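Local coordinates for protein ribonucleoside-diphosphate reductase subunit beta (Bacillus halodurans C-125, PDB 2RCC) that probably serves as the iron-binding small subunit of a class I ribonucleotide reductase, helping to turn ribonucleotides into deoxyribonucleotides for DNA synthesis, at residues L85-S90 against E141-W146; E233-V236 against L241-E244; I288-A293 against P303-N308. One frame throughout, in Å; residues are numbered along the deposited sequence.

Interaction 1: residues L85-S90 against E141-W146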
ATOM      1  N   LEU A  85       5.696  16.364 -13.592  1.00 23.26           N
ATOM      2  CA  LEU A  85       5.021  15.182 -13.034  1.00 25.05           C
ATOM      3  C   LEU A  85       6.028  14.139 -12.522  1.00 22.78           C
ATOM      4  O   LEU A  85       5.830  13.588 -11.440  1.00 26.80           O
ATOM      5  CB  LEU A  85       4.048  14.567 -14.054  1.00 22.16           C
ATOM      6  CG  LEU A  85       2.798  15.424 -14.328  1.00 25.80           C
ATOM      7  CD1 LEU A  85       2.037  14.903 -15.543  1.00 17.19           C
ATOM      8  CD2 LEU A  85       1.901  15.477 -13.119  1.00 23.01           C
ATOM      9  N   ALA A  86       7.096  13.898 -13.284  1.00 17.92           N
ATOM     10  CA  ALA A  86       8.169  12.997 -12.870  1.00 18.31           C
ATOM     11  C   ALA A  86       8.957  13.580 -11.690  1.00 18.84           C
ATOM     12  O   ALA A  86       9.317  12.844 -10.788  1.00 17.04           O
ATOM     13  CB  ALA A  86       9.095  12.702 -14.039  1.00 17.32           C
ATOM     14  N   PHE A  87       9.188  14.898 -11.698  1.00 21.43           N
ATOM     15  CA  PHE A  87       9.950  15.622 -10.646  1.00 21.34           C
ATOM     16  C   PHE A  87       9.266  15.702  -9.292  1.00 22.05           C
ATOM     17  O   PHE A  87       9.958  15.714  -8.293  1.00 22.76           O
ATOM     18  CB  PHE A  87      10.262  17.075 -11.113  1.00 23.14           C
ATOM     19  CG  PHE A  87      11.023  17.935 -10.098  1.00 21.91           C
ATOM     20  CD1 PHE A  87      12.404  17.906 -10.035  1.00 25.90           C
ATOM     21  CD2 PHE A  87      10.342  18.780  -9.216  1.00 25.72           C
ATOM     22  CE1 PHE A  87      13.099  18.686  -9.102  1.00 23.68           C
ATOM     23  CE2 PHE A  87      11.032  19.559  -8.286  1.00 19.39           C
ATOM     24  CZ  PHE A  87      12.409  19.512  -8.236  1.00 22.07           C
ATOM     25  N   LEU A  88       7.940  15.783  -9.256  1.00 23.40           N
ATOM     26  CA  LEU A  88       7.203  15.958  -7.993  1.00 28.73           C
ATOM     27  C   LEU A  88       7.414  14.876  -6.920  1.00 31.23           C
ATOM     28  O   LEU A  88       7.181  15.159  -5.741  1.00 32.95           O
ATOM     29  CB  LEU A  88       5.696  16.216  -8.228  1.00 27.08           C
ATOM     30  CG  LEU A  88       5.329  17.615  -8.740  1.00 28.33           C
ATOM     31  CD1 LEU A  88       3.879  17.641  -9.032  1.00 28.95           C
ATOM     32  CD2 LEU A  88       5.690  18.744  -7.781  1.00 21.36           C
ATOM     33  N   ASP A  89       7.848  13.671  -7.293  1.00 33.73           N
ATOM     34  CA  ASP A  89       8.234  12.678  -6.276  1.00 36.63           C
ATOM     35  C   ASP A  89       9.309  13.266  -5.344  1.00 39.53           C
ATOM     36  O   ASP A  89       9.197  13.129  -4.131  1.00 41.08           O
ATOM     37  CB  ASP A  89       8.810  11.421  -6.911  1.00 37.08           C
ATOM     38  N   SER A  90      10.307  13.940  -5.944  1.00 40.68           N
ATOM     39  CA  SER A  90      11.459  14.565  -5.259  1.00 40.89           C
ATOM     40  C   SER A  90      11.131  15.581  -4.172  1.00 43.67           C
ATOM     41  O   SER A  90      11.637  15.461  -3.055  1.00 45.51           O
ATOM     42  CB  SER A  90      12.358  15.291  -6.274  1.00 39.74           C
ATOM     43  OG  SER A  90      12.610  14.487  -7.405  1.00 40.91           O
ATOM     44  N   GLU A 141      18.346  18.487 -17.003  1.00 28.95           N
ATOM     45  CA  GLU A 141      18.129  19.893 -17.261  1.00 32.04           C
ATOM     46  C   GLU A 141      16.674  20.307 -16.956  1.00 28.08           C
ATOM     47  O   GLU A 141      16.436  21.350 -16.337  1.00 26.99           O
ATOM     48  CB  GLU A 141      18.487  20.195 -18.713  1.00 32.53           C
ATOM     49  CG  GLU A 141      18.281  21.647 -19.115  1.00 42.11           C
ATOM     50  CD  GLU A 141      18.998  22.029 -20.412  1.00 41.86           C
ATOM     51  OE1 GLU A 141      19.343  21.116 -21.204  1.00 60.41           O
ATOM     52  OE2 GLU A 141      19.221  23.246 -20.627  1.00 58.36           O
ATOM     53  N   ILE A 142      15.719  19.479 -17.401  1.00 25.16           N
ATOM     54  CA  ILE A 142      14.298  19.716 -17.156  1.00 22.31           C
ATOM     55  C   ILE A 142      14.086  19.822 -15.636  1.00 24.40           C
ATOM     56  O   ILE A 142      13.449  20.768 -15.156  1.00 21.88           O
ATOM     57  CB  ILE A 142      13.385  18.590 -17.745  1.00 21.98           C
ATOM     58  CG1 ILE A 142      13.368  18.592 -19.291  1.00 18.70           C
ATOM     59  CG2 ILE A 142      11.953  18.740 -17.228  1.00 21.00           C
ATOM     60  CD1 ILE A 142      12.768  17.304 -19.941  1.00 20.02           C
ATOM     61  N   PHE A 143      14.647  18.866 -14.880  1.00 24.11           N
ATOM     62  CA  PHE A 143      14.482  18.865 -13.419  1.00 26.82           C
ATOM     63  C   PHE A 143      15.148  20.060 -12.760  1.00 27.50           C
ATOM     64  O   PHE A 143      14.588  20.637 -11.810  1.00 27.11           O
ATOM     65  CB  PHE A 143      14.973  17.556 -12.785  1.00 28.58           C
ATOM     66  CG  PHE A 143      14.264  16.300 -13.298  1.00 34.20           C
ATOM     67  CD1 PHE A 143      12.904  16.289 -13.647  1.00 34.28           C
ATOM     68  CD2 PHE A 143      14.957  15.091 -13.351  1.00 39.75           C
ATOM     69  CE1 PHE A 143      12.304  15.126 -14.089  1.00 30.77           C
ATOM     70  CE2 PHE A 143      14.334  13.925 -13.776  1.00 37.84           C
ATOM     71  CZ  PHE A 143      13.013  13.946 -14.141  1.00 33.07           C
ATOM     72  N   GLU A 144      16.293  20.467 -13.294  1.00 28.00           N
ATOM     73  CA  GLU A 144      17.022  21.598 -12.752  1.00 29.74           C
ATOM     74  C   GLU A 144      16.199  22.879 -12.948  1.00 28.87           C
ATOM     75  O   GLU A 144      16.096  23.685 -12.025  1.00 26.79           O
ATOM     76  CB  GLU A 144      18.400  21.691 -13.398  1.00 31.23           C
ATOM     77  CG  GLU A 144      19.407  22.594 -12.685  1.00 41.91           C
ATOM     78  CD  GLU A 144      19.828  22.083 -11.303  1.00 52.28           C
ATOM     79  OE1 GLU A 144      19.624  20.882 -10.991  1.00 49.13           O
ATOM     80  OE2 GLU A 144      20.377  22.900 -10.531  1.00 66.34           O
ATOM     81  N   TYR A 145      15.587  23.044 -14.123  1.00 30.16           N
ATOM     82  CA  TYR A 145      14.694  24.189 -14.338  1.00 30.57           C
ATOM     83  C   TYR A 145      13.522  24.183 -13.376  1.00 28.53           C
ATOM     84  O   TYR A 145      13.206  25.222 -12.802  1.00 27.87           O
ATOM     85  CB  TYR A 145      14.185  24.269 -15.766  1.00 32.85           C
ATOM     86  CG  TYR A 145      15.191  24.857 -16.718  1.00 39.47           C
ATOM     87  CD1 TYR A 145      15.557  26.201 -16.617  1.00 39.65           C
ATOM     88  CD2 TYR A 145      15.753  24.097 -17.744  1.00 41.74           C
ATOM     89  CE1 TYR A 145      16.462  26.762 -17.484  1.00 43.63           C
ATOM     90  CE2 TYR A 145      16.669  24.661 -18.624  1.00 43.06           C
ATOM     91  CZ  TYR A 145      17.014  25.990 -18.483  1.00 42.45           C
ATOM     92  OH  TYR A 145      17.919  26.556 -19.342  1.00 51.38           O
ATOM     93  N   TRP A 146      12.885  23.030 -13.189  1.00 24.68           N
ATOM     94  CA  TRP A 146      11.793  22.963 -12.215  1.00 26.04           C
ATOM     95  C   TRP A 146      12.272  23.180 -10.780  1.00 28.41           C
ATOM     96  O   TRP A 146      11.563  23.806 -10.006  1.00 28.05           O
ATOM     97  CB  TRP A 146      11.002  21.672 -12.308  1.00 24.34           C
ATOM     98  CG  TRP A 146      10.031  21.665 -13.428  1.00 21.73           C
ATOM     99  CD1 TRP A 146      10.015  20.835 -14.487  1.00 21.92           C
ATOM    100  CD2 TRP A 146       8.943  22.574 -13.606  1.00 19.98           C
ATOM    101  NE1 TRP A 146       8.968  21.150 -15.316  1.00 22.44           N
ATOM    102  CE2 TRP A 146       8.295  22.218 -14.792  1.00 14.51           C
ATOM    103  CE3 TRP A 146       8.452  23.652 -12.865  1.00 17.51           C
ATOM    104  CZ2 TRP A 146       7.177  22.895 -15.258  1.00 20.55           C
ATOM    105  CZ3 TRP A 146       7.328  24.310 -13.317  1.00 19.33           C
ATOM    106  CH2 TRP A 146       6.717  23.940 -14.506  1.00 19.40           C
TER
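Phe87 and Phe143 carry most of this buried, largely apolar contact, their side chains sliding past one another in opposite directions. Phe87 CB sits 3.7 Å from Phe143 CD1, and Phe87 CD1 answers at 3.8 Å from Phe143 CB, so each ring lies beside the base of the other. With CG of Phe87 anti to its own N (chi1 179°), the ring is carried across to helix 136-147, where Trp146 CB lies over one face, offset toward the rim. Ala86 CB meets the edge of the Phe143 ring, 4.0 Å from CE1, and also touches Tyr126, the probable active-site tyrosine. The segments thus join the end of helix 72-87 to helix 136-147 within the helical ferritin-like fold of the small subunit; segment 85-90 also carries Asp89, a probable iron ligand. Cutting Phe143 back to an alanine is likely to open a gap beside Ala86 CB, now at the ring's edge, and to take away the packing on Phe87 CB and CD1. Polar groups play a smaller part: Phe143 O approaches Phe87 CE1 obliquely at 3.7 Å. Trp146 turns its indole away, and its NE1 is hydrogen-bonded to Lys80 O.

Interaction 2: residues E233-V236 against L241-E244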
ATOM      1  N   GLU A 233     -18.693  10.927   5.735  1.00 23.01           N
ATOM      2  CA  GLU A 233     -18.827  10.119   6.935  1.00 22.71           C
ATOM      3  C   GLU A 233     -18.304  10.897   8.136  1.00 21.60           C
ATOM      4  O   GLU A 233     -18.823  10.730   9.228  1.00 21.50           O
ATOM      5  CB  GLU A 233     -18.076   8.795   6.797  1.00 24.67           C
ATOM      6  CG  GLU A 233     -18.569   7.848   5.670  1.00 31.94           C
ATOM      7  CD  GLU A 233     -19.945   7.211   5.876  1.00 44.89           C
ATOM      8  OE1 GLU A 233     -20.582   7.380   6.964  1.00 27.50           O
ATOM      9  OE2 GLU A 233     -20.342   6.491   4.913  1.00 41.31           O
ATOM     10  N   LEU A 234     -17.263  11.711   7.956  1.00 20.64           N
ATOM     11  CA  LEU A 234     -16.758  12.535   9.048  1.00 20.14           C
ATOM     12  C   LEU A 234     -17.799  13.548   9.529  1.00 18.93           C
ATOM     13  O   LEU A 234     -17.850  13.838  10.720  1.00 21.09           O
ATOM     14  CB  LEU A 234     -15.424  13.226   8.703  1.00 19.16           C
ATOM     15  CG  LEU A 234     -14.168  12.355   8.721  1.00 18.15           C
ATOM     16  CD1 LEU A 234     -13.005  13.185   8.208  1.00 24.30           C
ATOM     17  CD2 LEU A 234     -13.917  11.760  10.123  1.00 18.92           C
ATOM     18  N   LEU A 235     -18.598  14.098   8.608  1.00 18.37           N
ATOM     19  CA  LEU A 235     -19.694  15.001   8.974  1.00 17.74           C
ATOM     20  C   LEU A 235     -20.798  14.253   9.745  1.00 16.80           C
ATOM     21  O   LEU A 235     -21.398  14.836  10.605  1.00 17.12           O
ATOM     22  CB  LEU A 235     -20.243  15.794   7.765  1.00 17.58           C
ATOM     23  CG  LEU A 235     -19.517  17.118   7.440  1.00 15.94           C
ATOM     24  CD1 LEU A 235     -18.042  17.002   7.320  1.00 22.32           C
ATOM     25  CD2 LEU A 235     -20.094  17.805   6.175  1.00 16.52           C
ATOM     26  N   VAL A 236     -21.037  12.974   9.446  1.00 18.03           N
ATOM     27  CA  VAL A 236     -22.003  12.152  10.213  1.00 18.43           C
ATOM     28  C   VAL A 236     -21.451  11.817  11.617  1.00 17.67           C
ATOM     29  O   VAL A 236     -22.183  11.894  12.605  1.00 18.08           O
ATOM     30  CB  VAL A 236     -22.306  10.805   9.480  1.00 17.91           C
ATOM     31  CG1 VAL A 236     -23.122   9.845  10.350  1.00 25.52           C
ATOM     32  CG2 VAL A 236     -23.001  11.076   8.173  1.00 22.09           C
ATOM     33  N   LEU A 241     -18.572  19.529  12.879  1.00 16.94           N
ATOM     34  CA  LEU A 241     -17.908  19.963  11.674  1.00 15.61           C
ATOM     35  C   LEU A 241     -18.909  20.340  10.580  1.00 15.49           C
ATOM     36  O   LEU A 241     -18.521  20.986   9.611  1.00 14.32           O
ATOM     37  CB  LEU A 241     -16.998  18.852  11.152  1.00 13.51           C
ATOM     38  CG  LEU A 241     -15.861  18.350  12.042  1.00 16.59           C
ATOM     39  CD1 LEU A 241     -15.155  17.182  11.288  1.00 15.12           C
ATOM     40  CD2 LEU A 241     -14.878  19.435  12.385  1.00 21.78           C
ATOM     41  N   ASN A 242     -20.185  19.963  10.730  1.00 16.20           N
ATOM     42  CA  ASN A 242     -21.210  20.251   9.733  1.00 14.40           C
ATOM     43  C   ASN A 242     -21.741  21.663   9.957  1.00 17.12           C
ATOM     44  O   ASN A 242     -22.849  21.847  10.468  1.00 15.33           O
ATOM     45  CB  ASN A 242     -22.328  19.194   9.798  1.00 13.63           C
ATOM     46  CG  ASN A 242     -23.323  19.343   8.693  1.00 14.49           C
ATOM     47  OD1 ASN A 242     -22.990  19.868   7.620  1.00 17.82           O
ATOM     48  ND2 ASN A 242     -24.583  18.934   8.952  1.00 10.79           N
ATOM     49  N   THR A 243     -20.946  22.660   9.579  1.00 15.87           N
ATOM     50  CA  THR A 243     -21.274  24.052   9.822  1.00 16.95           C
ATOM     51  C   THR A 243     -21.220  24.860   8.523  1.00 15.40           C
ATOM     52  O   THR A 243     -20.834  24.351   7.484  1.00 17.55           O
ATOM     53  CB  THR A 243     -20.292  24.648  10.864  1.00 14.37           C
ATOM     54  OG1 THR A 243     -18.952  24.593  10.367  1.00 18.72           O
ATOM     55  CG2 THR A 243     -20.342  23.876  12.142  1.00 12.92           C
ATOM     56  N   GLU A 244     -21.644  26.114   8.600  1.00 18.03           N
ATOM     57  CA  GLU A 244     -21.519  27.031   7.470  1.00 16.13           C
ATOM     58  C   GLU A 244     -20.055  27.315   7.215  1.00 15.53           C
ATOM     59  O   GLU A 244     -19.650  27.408   6.070  1.00 12.72           O
ATOM     60  CB  GLU A 244     -22.305  28.339   7.688  1.00 19.28           C
ATOM     61  CG  GLU A 244     -23.790  28.154   7.505  1.00 24.03           C
ATOM     62  CD  GLU A 244     -24.162  27.792   6.064  1.00 33.88           C
ATOM     63  OE1 GLU A 244     -23.784  28.547   5.152  1.00 38.61           O
ATOM     64  OE2 GLU A 244     -24.833  26.755   5.840  1.00 45.30           O
TER
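Leu235 reaches from the last turns of helix 207-237 to both Leu241 and Asn242, in the chain that leads into helix 244-268. This is a short connection between two consecutive helices of the ferritin-like fold: Asn242 is the centre of an inverse gamma turn, and Thr243 follows as the N-cap of the next helix, its OG1 accepting a hydrogen bond from Thr246 N. The inner side of the connection is hydrophobic. Leu241 is buried and directs its CB toward the helix, where it lies 4.4 Å from Leu235 CD1; its own CD1 stands 4.3 Å from Leu234 O. Helix 172-187 adds to this side, with Leu176 touching both Leu234 and Leu235, and Lys173 touching Leu241. Leu235 gives up 66 Å² and Leu241 51 Å² to the opposing segment, against 38 Å² for Asn242. The outer side is different in kind, because Asn242 is exposed and its side chain crosses that of Leu235 at about a right angle. With CG of Asn242 anti to its N (chi1 -173°), the amide comes beside the leucine, touching it through oxygen: Asn242 OD1 lies 3.8 Å from Leu235 CD2, a van der Waals contact of a polar atom with a methyl group.

Interaction 3: residues I288-A293 against P303-N308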
ATOM      1  N   ILE A 288     -14.593  21.433 -13.096  1.00 21.91           N
ATOM      2  CA  ILE A 288     -14.018  20.392 -12.214  1.00 21.16           C
ATOM      3  C   ILE A 288     -14.150  20.802 -10.758  1.00 23.36           C
ATOM      4  O   ILE A 288     -14.524  19.962  -9.931  1.00 25.83           O
ATOM      5  CB  ILE A 288     -12.523  20.060 -12.508  1.00 23.66           C
ATOM      6  CG1 ILE A 288     -12.322  19.550 -13.946  1.00 28.59           C
ATOM      7  CG2 ILE A 288     -12.002  19.001 -11.545  1.00 19.45           C
ATOM      8  CD1 ILE A 288     -13.283  18.472 -14.349  1.00 24.81           C
ATOM      9  N   ALA A 289     -13.875  22.072 -10.443  1.00 20.57           N
ATOM     10  CA  ALA A 289     -14.038  22.567  -9.071  1.00 21.91           C
ATOM     11  C   ALA A 289     -15.500  22.330  -8.603  1.00 21.59           C
ATOM     12  O   ALA A 289     -15.712  21.866  -7.488  1.00 25.42           O
ATOM     13  CB  ALA A 289     -13.658  24.061  -8.951  1.00 18.91           C
ATOM     14  N   ASN A 290     -16.474  22.609  -9.484  1.00 23.03           N
ATOM     15  CA  ASN A 290     -17.901  22.400  -9.198  1.00 22.65           C
ATOM     16  C   ASN A 290     -18.218  20.941  -8.973  1.00 22.82           C
ATOM     17  O   ASN A 290     -18.990  20.630  -8.072  1.00 21.47           O
ATOM     18  CB  ASN A 290     -18.856  22.912 -10.309  1.00 20.75           C
ATOM     19  CG  ASN A 290     -18.929  24.408 -10.422  1.00 21.46           C
ATOM     20  OD1 ASN A 290     -18.591  25.161  -9.498  1.00 21.90           O
ATOM     21  ND2 ASN A 290     -19.427  24.858 -11.571  1.00 21.52           N
ATOM     22  N   LYS A 291     -17.656  20.056  -9.802  1.00 24.87           N
ATOM     23  CA  LYS A 291     -17.884  18.616  -9.657  1.00 24.01           C
ATOM     24  C   LYS A 291     -17.419  18.102  -8.283  1.00 21.99           C
ATOM     25  O   LYS A 291     -18.135  17.337  -7.632  1.00 19.63           O
ATOM     26  CB  LYS A 291     -17.186  17.855 -10.792  1.00 23.20           C
ATOM     27  CG  LYS A 291     -17.351  16.339 -10.762  1.00 30.15           C
ATOM     28  CD  LYS A 291     -16.528  15.670 -11.858  1.00 27.60           C
ATOM     29  N   ARG A 292     -16.220  18.498  -7.871  1.00 20.75           N
ATOM     30  CA  ARG A 292     -15.680  18.122  -6.562  1.00 20.10           C
ATOM     31  C   ARG A 292     -16.518  18.649  -5.425  1.00 20.70           C
ATOM     32  O   ARG A 292     -16.696  17.951  -4.431  1.00 20.59           O
ATOM     33  CB  ARG A 292     -14.234  18.582  -6.368  1.00 18.28           C
ATOM     34  CG  ARG A 292     -13.215  18.031  -7.435  1.00 21.20           C
ATOM     35  CD  ARG A 292     -13.501  16.546  -7.863  1.00 26.64           C
ATOM     36  NE  ARG A 292     -12.609  16.097  -8.917  1.00 20.38           N
ATOM     37  CZ  ARG A 292     -12.711  14.957  -9.602  1.00 24.22           C
ATOM     38  NH1 ARG A 292     -13.715  14.121  -9.466  1.00 22.94           N
ATOM     39  NH2 ARG A 292     -11.814  14.695 -10.510  1.00 24.01           N
ATOM     40  N   ALA A 293     -16.990  19.883  -5.545  1.00 20.13           N
ATOM     41  CA  ALA A 293     -17.851  20.457  -4.531  1.00 20.58           C
ATOM     42  C   ALA A 293     -19.118  19.599  -4.367  1.00 19.89           C
ATOM     43  O   ALA A 293     -19.502  19.283  -3.246  1.00 20.47           O
ATOM     44  CB  ALA A 293     -18.189  21.904  -4.898  1.00 21.48           C
ATOM     45  N   PRO A 303     -21.634  28.494  -9.713  1.00 33.64           N
ATOM     46  CA  PRO A 303     -22.954  28.027 -10.168  1.00 35.06           C
ATOM     47  C   PRO A 303     -23.277  28.381 -11.606  1.00 35.60           C
ATOM     48  O   PRO A 303     -23.997  27.630 -12.238  1.00 38.43           O
ATOM     49  CB  PRO A 303     -23.940  28.684  -9.195  1.00 35.95           C
ATOM     50  CG  PRO A 303     -23.201  29.814  -8.602  1.00 37.39           C
ATOM     51  CD  PRO A 303     -21.755  29.401  -8.561  1.00 31.98           C
ATOM     52  N   GLU A 304     -22.739  29.487 -12.125  1.00 36.49           N
ATOM     53  CA  GLU A 304     -22.928  29.843 -13.528  1.00 36.75           C
ATOM     54  C   GLU A 304     -22.354  28.806 -14.496  1.00 37.77           C
ATOM     55  O   GLU A 304     -22.881  28.653 -15.584  1.00 37.73           O
ATOM     56  CB  GLU A 304     -22.377  31.246 -13.854  1.00 37.09           C
ATOM     57  CG  GLU A 304     -20.831  31.432 -13.986  1.00 41.38           C
ATOM     58  CD  GLU A 304     -20.065  31.437 -12.664  1.00 41.76           C
ATOM     59  OE1 GLU A 304     -20.615  31.052 -11.619  1.00 29.31           O
ATOM     60  OE2 GLU A 304     -18.887  31.848 -12.681  1.00 47.08           O
ATOM     61  N   ILE A 305     -21.290  28.093 -14.109  1.00 37.88           N
ATOM     62  CA  ILE A 305     -20.686  27.080 -14.990  1.00 38.66           C
ATOM     63  C   ILE A 305     -21.428  25.753 -14.795  1.00 39.62           C
ATOM     64  O   ILE A 305     -21.138  25.002 -13.853  1.00 38.52           O
ATOM     65  CB  ILE A 305     -19.140  26.895 -14.761  1.00 38.10           C
ATOM     66  CG1 ILE A 305     -18.402  28.242 -14.761  1.00 35.10           C
ATOM     67  CG2 ILE A 305     -18.552  25.937 -15.818  1.00 35.87           C
ATOM     68  CD1 ILE A 305     -18.600  29.074 -16.001  1.00 27.61           C
ATOM     69  N   LYS A 306     -22.376  25.486 -15.696  1.00 40.90           N
ATOM     70  CA  LYS A 306     -23.209  24.279 -15.682  1.00 42.68           C
ATOM     71  C   LYS A 306     -22.716  23.187 -16.649  1.00 43.43           C
ATOM     72  O   LYS A 306     -22.864  22.003 -16.350  1.00 44.52           O
ATOM     73  CB  LYS A 306     -24.674  24.649 -15.997  1.00 41.53           C
ATOM     74  N   HIS A 307     -22.133  23.578 -17.785  1.00 44.68           N
ATOM     75  CA  HIS A 307     -21.643  22.631 -18.806  1.00 45.53           C
ATOM     76  C   HIS A 307     -20.129  22.698 -18.990  1.00 45.57           C
ATOM     77  O   HIS A 307     -19.488  23.695 -18.645  1.00 46.59           O
ATOM     78  CB  HIS A 307     -22.318  22.916 -20.151  1.00 46.14           C
ATOM     79  CG  HIS A 307     -23.810  23.017 -20.065  1.00 50.88           C
ATOM     80  ND1 HIS A 307     -24.630  21.912 -19.974  1.00 57.10           N
ATOM     81  CD2 HIS A 307     -24.632  24.095 -20.064  1.00 59.67           C
ATOM     82  CE1 HIS A 307     -25.891  22.303 -19.910  1.00 57.35           C
ATOM     83  NE2 HIS A 307     -25.921  23.623 -19.966  1.00 58.77           N
ATOM     84  N   ASN A 308     -19.570  21.622 -19.535  1.00 46.41           N
ATOM     85  CA  ASN A 308     -18.138  21.523 -19.828  1.00 45.97           C
ATOM     86  C   ASN A 308     -17.960  21.928 -21.286  1.00 46.37           C
ATOM     87  O   ASN A 308     -18.414  21.192 -22.169  1.00 45.98           O
ATOM     88  CB  ASN A 308     -17.629  20.094 -19.610  1.00 45.18           C
ATOM     89  CG  ASN A 308     -16.170  19.909 -20.028  1.00 45.13           C
ATOM     90  OD1 ASN A 308     -15.421  20.867 -20.269  1.00 46.43           O
ATOM     91  ND2 ASN A 308     -15.763  18.666 -20.105  1.00 42.18           N
TER
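Asn290 reaches the backbone of Ile305 through a weak bond, across the fold-back that follows helix 278-295. Its CB is directed toward the loop, and chi1 of -70°, with CG anti to the carbonyl carbon, sends the amide outward from the helix. CG comes within 4.1 Å of Ile305 O. At the tip, ND2 is 2.9 Å from the same Ile305 O, but the N-H...O angle of 116° makes this hydrogen bond strongly bent. The stronger partner of ND2 is Tyr302 O, so the amide nitrogen is shared between two carbonyls of the loop. The other branch, OD1, is also hydrogen-bonded, to a residue adjoining the segments, so both ends of this buried amide are satisfied. ND2 further touches Ile305 CB at 3.8 Å, where the two side chains cross at about a right angle. From there the isoleucine leads away from Asn290 and packs on Thr283 and Ser286, one or two turns earlier in the same helix. Lys300 and Pro301 also touch the asparagine. The contact thus places a buried helix asparagine, its ND2 shared by the carbonyls of Tyr302 and, weakly, Ile305, where the irregular chain after helix 278-295 runs back along it in the ferritin-like fold.

In the fold
Along the chain the three contacts come in series, each closing before the next opens, and all belong to the one ferritin-like small-subunit fold. Interaction 1 joins helices distant in sequence, 72-87 and 136-147, while interactions 2 and 3 are local returns after helices 207-237 and 278-295. Interactions 1 and 2 lie on opposite sides of the chain's centre, their centres 38 Å apart; interactions 1 and 3 are 31 Å apart and interactions 2 and 3 22 Å, again between centres. The closest pair, 2 and 3, still has about 10 Å between nearest atoms, so none touches another. Interaction 1 borders the probable iron and tyrosine site, whereas the other two pack chain that follows a helix against that helix, away from that site.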